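Local coordinates for uncharacterized protein (Nostoc punctiforme, PDB 2QDR) that is of unknown function but, with its cupin-type double-stranded beta-helix fold, may be a dioxygenase, at residues 24-29 with 237-242. Residues are numbered along the deposited sequence; the frame is centred on the assembly and turned at random.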
loop_
_atom_site.group_PDB
_atom_site.type_symbol
_atom_site.label_atom_id
_atom_site.label_comp_id
_atom_site.label_asym_id
_atom_site.label_seq_id
_atom_site.Cartn_x
_atom_site.Cartn_y
_atom_site.Cartn_z
ATOM N N LYS A 24 -5.177 -40.070 -8.295
ATOM C CA LYS A 24 -5.373 -38.735 -8.908
ATOM C C LYS A 24 -6.696 -38.140 -8.414
ATOM O O LYS A 24 -7.611 -38.865 -8.015
ATOM C CB LYS A 24 -5.331 -38.757 -10.448
ATOM C CG LYS A 24 -3.996 -39.183 -11.061
ATOM N N GLU A 25 -6.797 -36.822 -8.489
ATOM C CA GLU A 25 -7.953 -36.077 -7.973
ATOM C C GLU A 25 -9.075 -35.846 -9.015
ATOM O O GLU A 25 -8.801 -35.498 -10.153
ATOM C CB GLU A 25 -7.376 -34.798 -7.341
ATOM C CG GLU A 25 -6.504 -35.188 -6.087
ATOM C CD GLU A 25 -5.292 -34.309 -5.778
ATOM O OE1 GLU A 25 -4.785 -33.590 -6.670
ATOM O OE2 GLU A 25 -4.774 -34.443 -4.645
ATOM N N ASP A 26 -10.316 -36.108 -8.586
ATOM C CA ASP A 26 -11.593 -36.018 -9.333
ATOM C C ASP A 26 -11.658 -34.956 -10.447
ATOM O O ASP A 26 -12.006 -35.246 -11.594
ATOM C CB ASP A 26 -12.706 -35.734 -8.295
ATOM C CG ASP A 26 -14.039 -36.312 -8.659
ATOM O OD1 ASP A 26 -14.221 -36.822 -9.778
ATOM O OD2 ASP A 26 -14.916 -36.285 -7.766
ATOM N N TRP A 27 -11.300 -33.731 -10.072
ATOM C CA TRP A 27 -11.299 -32.554 -10.966
ATOM C C TRP A 27 -10.139 -32.456 -11.963
ATOM O O TRP A 27 -10.198 -31.618 -12.837
ATOM C CB TRP A 27 -11.340 -31.254 -10.133
ATOM C CG TRP A 27 -10.195 -31.078 -9.163
ATOM C CD1 TRP A 27 -10.171 -31.445 -7.846
ATOM C CD2 TRP A 27 -8.913 -30.509 -9.440
ATOM N NE1 TRP A 27 -8.964 -31.131 -7.289
ATOM C CE2 TRP A 27 -8.168 -30.557 -8.239
ATOM C CE3 TRP A 27 -8.325 -29.948 -10.581
ATOM C CZ2 TRP A 27 -6.858 -30.074 -8.144
ATOM C CZ3 TRP A 27 -7.020 -29.468 -10.489
ATOM C CH2 TRP A 27 -6.302 -29.532 -9.275
ATOM N N GLY A 28 -9.115 -33.303 -11.849
ATOM C CA GLY A 28 -7.945 -33.283 -12.740
ATOM C C GLY A 28 -6.600 -32.986 -12.074
ATOM O O GLY A 28 -5.662 -32.581 -12.758
ATOM N N GLY A 29 -6.482 -33.188 -10.760
ATOM C CA GLY A 29 -5.226 -32.962 -10.050
ATOM C C GLY A 29 -4.297 -34.154 -10.238
ATOM O O GLY A 29 -4.702 -35.201 -10.769
ATOM N N PRO A 237 -15.448 -26.423 -9.070
ATOM C CA PRO A 237 -14.678 -27.495 -9.741
ATOM C C PRO A 237 -13.538 -28.077 -8.874
ATOM O O PRO A 237 -12.382 -28.082 -9.281
ATOM C CB PRO A 237 -14.141 -26.777 -10.991
ATOM C CG PRO A 237 -13.914 -25.427 -10.522
ATOM C CD PRO A 237 -15.166 -25.133 -9.715
ATOM N N TYR A 238 -13.887 -28.609 -7.707
ATOM C CA TYR A 238 -12.926 -29.155 -6.763
ATOM C C TYR A 238 -13.673 -29.843 -5.633
ATOM O O TYR A 238 -14.871 -29.623 -5.479
ATOM C CB TYR A 238 -12.032 -28.034 -6.199
ATOM C CG TYR A 238 -12.806 -26.868 -5.595
ATOM C CD1 TYR A 238 -13.172 -26.869 -4.249
ATOM C CD2 TYR A 238 -13.181 -25.773 -6.367
ATOM C CE1 TYR A 238 -13.880 -25.817 -3.695
ATOM C CE2 TYR A 238 -13.892 -24.714 -5.811
ATOM C CZ TYR A 238 -14.233 -24.738 -4.476
ATOM O OH TYR A 238 -14.935 -23.692 -3.923
ATOM N N ASN A 239 -12.979 -30.675 -4.857
ATOM C CA ASN A 239 -13.596 -31.351 -3.715
ATOM C C ASN A 239 -13.410 -30.501 -2.479
ATOM O O ASN A 239 -12.335 -29.930 -2.284
ATOM C CB ASN A 239 -12.997 -32.728 -3.467
ATOM C CG ASN A 239 -13.236 -33.687 -4.604
ATOM O OD1 ASN A 239 -14.355 -33.834 -5.089
ATOM N ND2 ASN A 239 -12.186 -34.401 -4.994
ATOM N N GLU A 240 -14.456 -30.426 -1.654
ATOM C CA GLU A 240 -14.467 -29.664 -0.406
ATOM C C GLU A 240 -15.337 -30.351 0.636
ATOM O O GLU A 240 -16.362 -30.956 0.299
ATOM C CB GLU A 240 -15.022 -28.253 -0.636
ATOM C CG GLU A 240 -15.263 -27.375 0.647
ATOM C CD GLU A 240 -15.951 -26.037 0.353
ATOM O OE1 GLU A 240 -15.965 -25.588 -0.817
ATOM O OE2 GLU A 240 -16.482 -25.422 1.303
ATOM N N GLU A 241 -14.911 -30.275 1.894
ATOM C CA GLU A 241 -15.691 -30.805 3.002
ATOM C C GLU A 241 -15.490 -29.827 4.126
ATOM O O GLU A 241 -14.541 -29.055 4.100
ATOM C CB GLU A 241 -15.285 -32.206 3.443
ATOM C CG GLU A 241 -13.912 -32.351 4.092
ATOM C CD GLU A 241 -13.684 -33.751 4.683
ATOM O OE1 GLU A 241 -14.365 -34.723 4.306
ATOM O OE2 GLU A 241 -12.806 -33.874 5.537
ATOM N N GLY A 242 -16.376 -29.859 5.109
ATOM C CA GLY A 242 -16.233 -28.974 6.247
ATOM C C GLY A 242 -17.158 -29.298 7.390
ATOM O O GLY A 242 -18.112 -30.057 7.219
#
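Trp27 and Tyr238 bring the two backbones together, their CA atoms 5.6 Å apart, where the loop 24-29, in which a bond from Gly28 N to Glu25 O (2.8 Å) closes a turn, meets the irregular lead-in to strand 240-245. The Trp27 side chain carries most of the first segment's share. With CG set between the backbone N and the carbonyl carbon (chi1 59°), the indole lies against the backbone of 237-239: Trp27 CD1 sits 3.7 Å from Tyr238 CA, Tyr238 CB covers one ring face, and Trp27 CB touches Pro237 O at 3.4 Å. Gly29 N lies over the indole, offset toward its rim. The Tyr238 phenol leads away from 24-29; its side chain lies about 6 Å from a bound unidentified ligand. Beside this, Asp26 CB packs on Asn239 ND2 (3.6 Å), the two side chains crossing at about a right angle. Losing the indole to an alanine here is likely to open a gap over Tyr238 CA and leave Asp286 OD1 without the weak bond from NE1. Asp286 OD1 also accepts from Asn239 N, and Arg287 donates to Pro237 O. No hydrogen bond joins the segments directly; with the indole N-H and Asn239 amide bonded elsewhere, packing and the indirect link through Asp286 OD1 probably hold the N-terminal loop on this cupin sheet.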